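Local coordinates for putative mandelate racemase (Bordetella bronchiseptica, PDB 3OZY), which is of unknown function but belongs to the enolase superfamily, binds magnesium, and probably acts on a carboxylate substrate such as a sugar diacid, at residues I5-A10 with E39-E44; M35-V40 with T47-P52; Y147-P152 with V174-R179. All coordinates share one frame; numbering follows the deposited sequence.

Contact 1. Residues I5-A10 with E39-E44; sequences ITEVKA and EVRTDE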
loop_
_atom_site.group_PDB
_atom_site.type_symbol
_atom_site.label_atom_id
_atom_site.label_comp_id
_atom_site.label_asym_id
_atom_site.label_seq_id
_atom_site.Cartn_x
_atom_site.Cartn_y
_atom_site.Cartn_z
ATOM N N ILE A 5 3.119 27.127 -6.230
ATOM C CA ILE A 5 1.880 26.372 -6.341
ATOM C C ILE A 5 0.796 27.025 -5.481
ATOM O O ILE A 5 1.021 27.320 -4.306
ATOM C CB ILE A 5 2.090 24.905 -5.912
ATOM C CG1 ILE A 5 3.000 24.190 -6.917
ATOM C CG2 ILE A 5 0.751 24.194 -5.788
ATOM C CD1 ILE A 5 3.546 22.850 -6.428
ATOM N N THR A 6 -0.381 27.235 -6.065
ATOM C CA THR A 6 -1.489 27.851 -5.339
ATOM C C THR A 6 -2.616 26.865 -5.007
ATOM O O THR A 6 -3.274 26.994 -3.977
ATOM C CB THR A 6 -2.074 29.040 -6.125
ATOM O OG1 THR A 6 -2.319 28.641 -7.478
ATOM C CG2 THR A 6 -1.097 30.207 -6.128
ATOM N N GLU A 7 -2.830 25.877 -5.875
ATOM C CA GLU A 7 -3.898 24.903 -5.665
ATOM C C GLU A 7 -3.520 23.551 -6.240
ATOM O O GLU A 7 -2.846 23.471 -7.269
ATOM C CB GLU A 7 -5.188 25.343 -6.356
ATOM C CG GLU A 7 -5.702 26.718 -6.008
ATOM C CD GLU A 7 -6.959 27.044 -6.794
ATOM O OE1 GLU A 7 -7.932 26.272 -6.684
ATOM O OE2 GLU A 7 -6.967 28.056 -7.529
ATOM N N VAL A 8 -3.969 22.496 -5.570
ATOM C CA VAL A 8 -3.883 21.140 -6.102
ATOM C C VAL A 8 -5.300 20.574 -6.103
ATOM O O VAL A 8 -5.878 20.332 -5.040
ATOM C CB VAL A 8 -2.936 20.256 -5.266
ATOM C CG1 VAL A 8 -2.906 18.846 -5.830
ATOM C CG2 VAL A 8 -1.531 20.858 -5.237
ATOM N N LYS A 9 -5.859 20.402 -7.298
ATOM C CA LYS A 9 -7.248 19.974 -7.455
ATOM C C LYS A 9 -7.329 18.575 -8.033
ATOM O O LYS A 9 -6.468 18.166 -8.811
ATOM C CB LYS A 9 -8.000 20.936 -8.376
ATOM C CG LYS A 9 -8.022 22.369 -7.873
ATOM C CD LYS A 9 -8.771 23.290 -8.822
ATOM C CE LYS A 9 -10.259 22.995 -8.806
ATOM N NZ LYS A 9 -11.028 24.021 -9.562
ATOM N N ALA A 10 -8.377 17.855 -7.656
ATOM C CA ALA A 10 -8.604 16.516 -8.183
ATOM C C ALA A 10 -10.049 16.410 -8.662
ATOM O O ALA A 10 -10.970 16.346 -7.843
ATOM C CB ALA A 10 -8.319 15.494 -7.108
ATOM N N GLU A 39 -5.183 18.728 -11.315
ATOM C CA GLU A 39 -4.864 20.053 -11.827
ATOM C C GLU A 39 -4.031 20.798 -10.790
ATOM O O GLU A 39 -4.497 21.055 -9.681
ATOM C CB GLU A 39 -6.154 20.820 -12.139
ATOM C CG GLU A 39 -5.919 22.177 -12.785
ATOM C CD GLU A 39 -7.194 22.987 -12.950
ATOM O OE1 GLU A 39 -8.292 22.451 -12.703
ATOM O OE2 GLU A 39 -7.096 24.171 -13.327
ATOM N N VAL A 40 -2.786 21.112 -11.135
ATOM C CA VAL A 40 -1.925 21.893 -10.255
ATOM C C VAL A 40 -1.824 23.309 -10.804
ATOM O O VAL A 40 -1.404 23.517 -11.942
ATOM C CB VAL A 40 -0.514 21.276 -10.142
ATOM C CG1 VAL A 40 0.413 22.195 -9.336
ATOM C CG2 VAL A 40 -0.594 19.889 -9.510
ATOM N N ARG A 41 -2.234 24.277 -9.990
ATOM C CA ARG A 41 -2.233 25.677 -10.398
ATOM C C ARG A 41 -1.106 26.446 -9.725
ATOM O O ARG A 41 -0.651 26.080 -8.644
ATOM C CB ARG A 41 -3.567 26.332 -10.037
ATOM C CG ARG A 41 -4.770 25.724 -10.739
ATOM C CD ARG A 41 -6.043 26.415 -10.280
ATOM N NE ARG A 41 -7.210 26.017 -11.062
ATOM C CZ ARG A 41 -8.426 26.532 -10.896
ATOM N NH1 ARG A 41 -8.634 27.462 -9.972
ATOM N NH2 ARG A 41 -9.433 26.119 -11.651
ATOM N N THR A 42 -0.671 27.522 -10.373
ATOM C CA THR A 42 0.375 28.381 -9.820
ATOM C C THR A 42 -0.051 29.842 -9.810
ATOM O O THR A 42 -1.021 30.233 -10.467
ATOM C CB THR A 42 1.683 28.299 -10.625
ATOM O OG1 THR A 42 1.429 28.631 -11.995
ATOM C CG2 THR A 42 2.303 26.901 -10.528
ATOM N N ASP A 43 0.706 30.647 -9.076
ATOM C CA ASP A 43 0.422 32.074 -8.960
ATOM C C ASP A 43 0.439 32.809 -10.299
ATOM O O ASP A 43 -0.321 33.757 -10.493
ATOM C CB ASP A 43 1.350 32.744 -7.932
ATOM C CG ASP A 43 2.837 32.496 -8.199
ATOM O OD1 ASP A 43 3.196 31.706 -9.104
ATOM O OD2 ASP A 43 3.657 33.106 -7.479
ATOM N N GLU A 44 1.286 32.372 -11.225
ATOM C CA GLU A 44 1.395 33.024 -12.528
ATOM C C GLU A 44 0.531 32.372 -13.610
ATOM O O GLU A 44 0.627 32.719 -14.787
ATOM C CB GLU A 44 2.858 33.082 -12.981
ATOM C CG GLU A 44 3.766 33.860 -12.037
ATOM C CD GLU A 44 3.454 35.344 -12.015
ATOM O OE1 GLU A 44 2.907 35.852 -13.017
ATOM O OE2 GLU A 44 3.757 36.003 -10.999
#

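Contact 2. Residues M35-V40 with T47-P52; sequences MILVEV and TGVGSP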
loop_
_atom_site.group_PDB
_atom_site.type_symbol
_atom_site.label_atom_id
_atom_site.label_comp_id
_atom_site.label_asym_id
_atom_site.label_seq_id
_atom_site.Cartn_x
_atom_site.Cartn_y
_atom_site.Cartn_z
ATOM N N MET A 35 -11.704 8.300 -13.739
ATOM C CA MET A 35 -10.379 8.828 -13.443
ATOM C C MET A 35 -10.501 10.030 -12.537
ATOM O O MET A 35 -11.582 10.613 -12.376
ATOM C CB MET A 35 -9.663 9.270 -14.723
ATOM C CG MET A 35 -10.266 10.524 -15.359
ATOM S SD MET A 35 -9.445 11.038 -16.881
ATOM C CE MET A 35 -7.866 11.577 -16.222
ATOM N N ILE A 36 -9.377 10.378 -11.926
ATOM C CA ILE A 36 -9.172 11.712 -11.388
ATOM C C ILE A 36 -8.315 12.491 -12.371
ATOM O O ILE A 36 -7.253 12.027 -12.782
ATOM C CB ILE A 36 -8.406 11.664 -10.052
ATOM C CG1 ILE A 36 -9.283 11.108 -8.936
ATOM C CG2 ILE A 36 -7.874 13.053 -9.689
ATOM C CD1 ILE A 36 -10.409 12.041 -8.500
ATOM N N LEU A 37 -8.779 13.680 -12.749
ATOM C CA LEU A 37 -7.959 14.626 -13.482
ATOM C C LEU A 37 -7.333 15.570 -12.466
ATOM O O LEU A 37 -8.033 16.375 -11.847
ATOM C CB LEU A 37 -8.804 15.409 -14.499
ATOM C CG LEU A 37 -8.057 16.496 -15.272
ATOM C CD1 LEU A 37 -6.965 15.901 -16.126
ATOM C CD2 LEU A 37 -9.022 17.310 -16.140
ATOM N N VAL A 38 -6.025 15.437 -12.263
ATOM C CA VAL A 38 -5.307 16.312 -11.348
ATOM C C VAL A 38 -5.022 17.629 -12.049
ATOM O O VAL A 38 -4.676 17.646 -13.229
ATOM C CB VAL A 38 -3.974 15.675 -10.905
ATOM C CG1 VAL A 38 -3.202 16.615 -9.966
ATOM C CG2 VAL A 38 -4.232 14.327 -10.235
ATOM N N GLU A 39 -5.183 18.728 -11.315
ATOM C CA GLU A 39 -4.864 20.053 -11.827
ATOM C C GLU A 39 -4.031 20.798 -10.790
ATOM O O GLU A 39 -4.497 21.055 -9.681
ATOM C CB GLU A 39 -6.154 20.820 -12.139
ATOM C CG GLU A 39 -5.919 22.177 -12.785
ATOM C CD GLU A 39 -7.194 22.987 -12.950
ATOM O OE1 GLU A 39 -8.292 22.451 -12.703
ATOM O OE2 GLU A 39 -7.096 24.171 -13.327
ATOM N N VAL A 40 -2.786 21.112 -11.135
ATOM C CA VAL A 40 -1.925 21.893 -10.255
ATOM C C VAL A 40 -1.824 23.309 -10.804
ATOM O O VAL A 40 -1.404 23.517 -11.942
ATOM C CB VAL A 40 -0.514 21.276 -10.142
ATOM C CG1 VAL A 40 0.413 22.195 -9.336
ATOM C CG2 VAL A 40 -0.594 19.889 -9.510
ATOM N N THR A 47 -0.350 25.942 -15.513
ATOM C CA THR A 47 -1.079 24.811 -14.948
ATOM C C THR A 47 -0.551 23.494 -15.499
ATOM O O THR A 47 -0.206 23.406 -16.673
ATOM C CB THR A 47 -2.578 24.921 -15.277
ATOM O OG1 THR A 47 -3.101 26.124 -14.699
ATOM C CG2 THR A 47 -3.346 23.732 -14.724
ATOM N N GLY A 48 -0.474 22.478 -14.641
ATOM C CA GLY A 48 -0.177 21.128 -15.094
ATOM C C GLY A 48 -1.319 20.188 -14.766
ATOM O O GLY A 48 -2.018 20.383 -13.774
ATOM N N VAL A 49 -1.516 19.169 -15.595
ATOM C CA VAL A 49 -2.531 18.152 -15.323
ATOM C C VAL A 49 -1.921 16.751 -15.283
ATOM O O VAL A 49 -0.840 16.506 -15.833
ATOM C CB VAL A 49 -3.698 18.175 -16.350
ATOM C CG1 VAL A 49 -4.413 19.524 -16.330
ATOM C CG2 VAL A 49 -3.205 17.844 -17.750
ATOM N N GLY A 50 -2.627 15.843 -14.618
ATOM C CA GLY A 50 -2.159 14.475 -14.474
ATOM C C GLY A 50 -3.297 13.531 -14.149
ATOM O O GLY A 50 -4.458 13.935 -14.065
ATOM N N SER A 51 -2.962 12.255 -13.971
ATOM C CA SER A 51 -3.933 11.230 -13.594
ATOM C C SER A 51 -3.233 10.176 -12.753
ATOM O O SER A 51 -2.145 9.730 -13.120
ATOM C CB SER A 51 -4.505 10.538 -14.833
ATOM O OG SER A 51 -5.242 9.384 -14.450
ATOM N N PRO A 52 -3.858 9.761 -11.640
ATOM C CA PRO A 52 -3.349 8.679 -10.780
ATOM C C PRO A 52 -3.911 7.303 -11.149
ATOM O O PRO A 52 -3.952 6.409 -10.302
ATOM C CB PRO A 52 -3.875 9.076 -9.402
ATOM C CG PRO A 52 -5.229 9.684 -9.743
ATOM C CD PRO A 52 -4.973 10.484 -11.000
HETATM O O HOH W 1 -7.193 8.689 -12.493
HETATM O O HOH W 2 -5.871 26.168 -14.479
#

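Contact 3. Residues Y147-P152 with V174-R179; sequences YWDLTP and VGRAPR. With ACY (acetic acid), chain H; ACY (acetic acid), chain I.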
loop_
_atom_site.group_PDB
_atom_site.type_symbol
_atom_site.label_atom_id
_atom_site.label_comp_id
_atom_site.label_asym_id
_atom_site.label_seq_id
_atom_site.Cartn_x
_atom_site.Cartn_y
_atom_site.Cartn_z
ATOM N N TYR A 147 -10.503 -9.878 -24.035
ATOM C CA TYR A 147 -10.891 -10.242 -22.673
ATOM C C TYR A 147 -11.495 -11.648 -22.567
ATOM O O TYR A 147 -11.491 -12.415 -23.538
ATOM C CB TYR A 147 -11.810 -9.159 -22.065
ATOM C CG TYR A 147 -11.022 -7.987 -21.496
ATOM C CD1 TYR A 147 -10.395 -7.071 -22.333
ATOM C CD2 TYR A 147 -10.886 -7.810 -20.122
ATOM C CE1 TYR A 147 -9.652 -6.002 -21.821
ATOM C CE2 TYR A 147 -10.147 -6.744 -19.603
ATOM C CZ TYR A 147 -9.536 -5.847 -20.458
ATOM O OH TYR A 147 -8.802 -4.789 -19.953
ATOM N N TRP A 148 -11.981 -11.995 -21.379
ATOM C CA TRP A 148 -12.642 -13.271 -21.145
ATOM C C TRP A 148 -13.946 -13.367 -21.939
ATOM O O TRP A 148 -14.325 -12.435 -22.647
ATOM C CB TRP A 148 -12.963 -13.418 -19.658
ATOM C CG TRP A 148 -11.769 -13.594 -18.746
ATOM C CD1 TRP A 148 -10.454 -13.730 -19.100
ATOM C CD2 TRP A 148 -11.817 -13.673 -17.328
ATOM N NE1 TRP A 148 -9.676 -13.873 -17.966
ATOM C CE2 TRP A 148 -10.495 -13.843 -16.866
ATOM C CE3 TRP A 148 -12.858 -13.606 -16.396
ATOM C CZ2 TRP A 148 -10.187 -13.960 -15.512
ATOM C CZ3 TRP A 148 -12.553 -13.714 -15.054
ATOM C CH2 TRP A 148 -11.231 -13.896 -14.622
ATOM N N ASP A 149 -14.625 -14.505 -21.814
ATOM C CA ASP A 149 -15.966 -14.695 -22.376
ATOM C C ASP A 149 -16.001 -14.841 -23.899
ATOM O O ASP A 149 -17.010 -14.526 -24.532
ATOM C CB ASP A 149 -16.908 -13.570 -21.921
ATOM C CG ASP A 149 -16.939 -13.418 -20.409
ATOM O OD1 ASP A 149 -17.351 -14.368 -19.720
ATOM O OD2 ASP A 149 -16.528 -12.351 -19.905
ATOM N N LEU A 150 -14.914 -15.331 -24.487
ATOM C CA LEU A 150 -14.870 -15.589 -25.924
ATOM C C LEU A 150 -14.604 -17.056 -26.214
ATOM O O LEU A 150 -13.948 -17.743 -25.430
ATOM C CB LEU A 150 -13.760 -14.765 -26.578
ATOM C CG LEU A 150 -13.853 -13.248 -26.425
ATOM C CD1 LEU A 150 -12.711 -12.600 -27.160
ATOM C CD2 LEU A 150 -15.177 -12.714 -26.955
ATOM N N THR A 151 -15.097 -17.532 -27.352
ATOM C CA THR A 151 -14.707 -18.836 -27.882
ATOM C C THR A 151 -13.372 -18.694 -28.613
ATOM O O THR A 151 -12.936 -17.585 -28.897
ATOM C CB THR A 151 -15.720 -19.327 -28.906
ATOM O OG1 THR A 151 -15.711 -18.429 -30.020
ATOM C CG2 THR A 151 -17.113 -19.393 -28.299
ATOM N N PRO A 152 -12.733 -19.818 -28.963
ATOM C CA PRO A 152 -11.455 -19.680 -29.676
ATOM C C PRO A 152 -11.570 -18.947 -31.017
ATOM O O PRO A 152 -10.731 -18.100 -31.337
ATOM C CB PRO A 152 -10.993 -21.133 -29.854
ATOM C CG PRO A 152 -11.622 -21.855 -28.677
ATOM C CD PRO A 152 -12.979 -21.200 -28.513
ATOM N N VAL A 174 -6.417 -14.049 -19.475
ATOM C CA VAL A 174 -6.590 -15.459 -19.153
ATOM C C VAL A 174 -6.752 -15.626 -17.644
ATOM O O VAL A 174 -6.696 -14.655 -16.881
ATOM C CB VAL A 174 -5.369 -16.284 -19.614
ATOM C CG1 VAL A 174 -5.138 -16.124 -21.122
ATOM C CG2 VAL A 174 -4.111 -15.885 -18.823
ATOM N N GLY A 175 -6.987 -16.861 -17.214
ATOM C CA GLY A 175 -6.880 -17.170 -15.801
ATOM C C GLY A 175 -8.059 -17.861 -15.156
ATOM O O GLY A 175 -7.896 -18.496 -14.112
ATOM N N ARG A 176 -9.241 -17.735 -15.745
ATOM C CA ARG A 176 -10.428 -18.351 -15.163
ATOM C C ARG A 176 -10.591 -19.803 -15.586
ATOM O O ARG A 176 -10.898 -20.672 -14.767
ATOM C CB ARG A 176 -11.683 -17.574 -15.541
ATOM C CG ARG A 176 -12.944 -18.199 -14.979
ATOM C CD ARG A 176 -14.127 -17.280 -15.163
ATOM N NE ARG A 176 -14.380 -16.996 -16.570
ATOM C CZ ARG A 176 -15.280 -16.119 -16.989
ATOM N NH1 ARG A 176 -16.003 -15.447 -16.100
ATOM N NH2 ARG A 176 -15.456 -15.911 -18.285
ATOM N N ALA A 177 -10.390 -20.056 -16.872
ATOM C CA ALA A 177 -10.563 -21.395 -17.424
ATOM C C ALA A 177 -9.383 -21.721 -18.323
ATOM O O ALA A 177 -9.442 -21.517 -19.529
ATOM C CB ALA A 177 -11.868 -21.483 -18.203
ATOM N N PRO A 178 -8.281 -22.199 -17.724
ATOM C CA PRO A 178 -7.039 -22.396 -18.480
ATOM C C PRO A 178 -7.163 -23.251 -19.739
ATOM O O PRO A 178 -6.435 -23.008 -20.695
ATOM C CB PRO A 178 -6.110 -23.050 -17.452
ATOM C CG PRO A 178 -6.553 -22.455 -16.161
ATOM C CD PRO A 178 -8.073 -22.389 -16.276
ATOM N N ARG A 179 -8.060 -24.234 -19.757
ATOM C CA ARG A 179 -8.243 -25.033 -20.965
ATOM C C ARG A 179 -8.818 -24.194 -22.105
ATOM O O ARG A 179 -8.429 -24.340 -23.273
ATOM C CB ARG A 179 -9.130 -26.252 -20.686
ATOM C CG ARG A 179 -8.486 -27.268 -19.759
ATOM C CD ARG A 179 -8.845 -28.694 -20.155
ATOM N NE ARG A 179 -10.282 -28.940 -20.092
ATOM C CZ ARG A 179 -10.907 -29.439 -19.030
ATOM N NH1 ARG A 179 -10.220 -29.747 -17.938
ATOM N NH2 ARG A 179 -12.220 -29.631 -19.060
HETATM C C ACY H . -12.920 -17.463 -20.214
HETATM O O ACY H . -12.600 -17.640 -19.016
HETATM O OXT ACY H . -14.045 -17.049 -20.562
HETATM C CH3 ACY H . -11.909 -17.773 -21.281
HETATM C C ACY I . -7.970 -5.026 -16.459
HETATM O O ACY I . -7.632 -6.223 -16.448
HETATM O OXT ACY I . -8.438 -4.452 -17.465
HETATM C CH3 ACY I . -7.833 -4.217 -15.202
HETATM O O HOH W 3 -17.569 -13.493 -17.084
#

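Contact 1. Residues I5-A10 with E39-E44
Glu-7 and Arg-41 meet on one face of an antiparallel strand pair and run alongside each other, with their charged ends on the same side. Arg-41 NH1 donates to Glu-7 OE2 at 3.0 Å, a salt bridge reached on the syn side of the carboxylate but tilted out of its plane. The two flat groups stand 79° apart. Lys-9 lies across one face of the guanidinium, with its CD over the centre. Its chain bends at chi3 (70°), which brings NZ to 3.4 Å from Arg-41 NH2, two donors that do not bond. On the same strand as Arg-41, Glu-39 OE2 takes a nearly straight bond from Arg-41 NE at 2.9 Å, in the guanidinium plane but from above the carboxylate plane. Its other oxygen, OE1, is hydrogen-bonded to His-11 NE2. Val-8 and Val-40 lie on the other face, and Ile-5 CG1 meets Val-40 CG1 at 4.1 Å, under helices 58-73 and 102-122. Thr-6 N reaches Arg-41 O at 2.8 Å and Arg-41 N reaches Glu-7 O at 2.9 Å, so Thr-6 and Glu-7 both face Arg-41 in a classic beta bulge. Two carboxylates thus grip one guanidinium, and they probably offset the charge of the nearby lysine.

Contact 2. Residues M35-V40 with T47-P52
Ile-36 and Pro-52 pack at about a right angle. Ile-36 CB lies 3.8 Å from Pro-52 CD, and the same ring carbon sits 3.3 Å from Ile-36 O. Val-38 reaches the proline from the same face of the sheet. Val-38 CG2 meets Pro-52 CD at 4.0 Å. On the other face, Leu-37 CD1 lies 4.0 Å from Val-49 CB. Trp-367 of helix 367-372 touches both side chains. Met-35 has its CG between the backbone N and carbonyl carbon (chi1 70°). The chain then runs straight to the sulfur and bends at chi3, so Met-35 CE comes to 3.8 Å from Ser-51 CB. Strands 32-42 and 48-50 form an antiparallel beta hairpin within the N-terminal domain of the mandelate racemase family. Val-38 with Gly-50 and Val-40 with Gly-48 are its hydrogen-bonded pairs. The bond from Val-40 N to Gly-48 O is 2.8 Å long and nearly straight. Thr-47 places CG2 anti to its backbone N, against Glu-39 CG at 3.6 Å. Thr-47 OG1 shares a hydrogen bond with a water, and that water donates to Glu-39 OE2. Glu-39 OE1 is held by His-11 instead. A second water accepts from Ile-36 N and donates to Ser-51 OG at 2.8 Å. Ser-51 OG is also hydrogen-bonded to Asp-308.

Contact 3. Residues Y147-P152 with V174-R179
Trp-148 and Arg-176 make the main packing contact. Arg-176 CB sits over the six-membered ring of Trp-148, 3.8 Å from its centroid and 10° off the ring normal, a CH-pi contact. Further out, the guanidinium folds back over the same indole. Trp-148 CE3 lies 3.5 Å from Arg-176 CZ, centred over the guanidinium face, with the two planes 37° apart. A bend at chi3 of Arg-176 (61°) brings the group there. His-385 also meets the Trp-148 ring. The charged contact is with Asp-149. Arg-176 NH2 donates to Asp-149 OD1 at 2.8 Å, in the guanidinium plane but from above the carboxylate plane. A water bridges the pair again, donating to Asp-149 OD1 and accepting from Arg-176 NH1. The two segments follow strands 139-146 and 169-173, neighbouring parallel strands of the beta-alpha barrel, and lead into helices 152-164 and 178-192. They leave the C-terminal ends of these strands, the side where active sites of this fold lie, and the Val-174 side chain is about 10 Å from a bound magnesium ion. Among neutral hydrogen bonds, Trp-148 NE1 gives a weak one to Val-174 O at 3.3 Å. An acetic acid molecule, probably from the crystallisation liquor, completes the polar set. Its OXT accepts from Asp-149 N and Arg-176 NH2, both at 2.9 Å, and its O accepts from Arg-176 NE. A second acetic acid meets Tyr-147 at the ring edge, where Tyr-147 OH donates to its OXT at 2.5 Å.

Contacts 1 and 2 belong to one three-stranded antiparallel sheet, with strand 32-42 in the middle. Contact 1 joins strand 5-16 to the end of strand 32-42, and contact 2 follows as the hairpin with strand 48-50. The two centres are about 10 Å apart, the contacts share Glu-39 and Val-40, and Ala-10 CB packs on Ile-36 CG2 at 3.6 Å. Contact 3 comes later in the chain, in the turns that lead from barrel strands into helices, on the opposite side of the chain's centre. Its centre lies about 45 Å from that of contact 1 and about 35 Å from that of contact 2. Contacts 1 and 2 help build the N-terminal domain, which in this superfamily packs against the barrel.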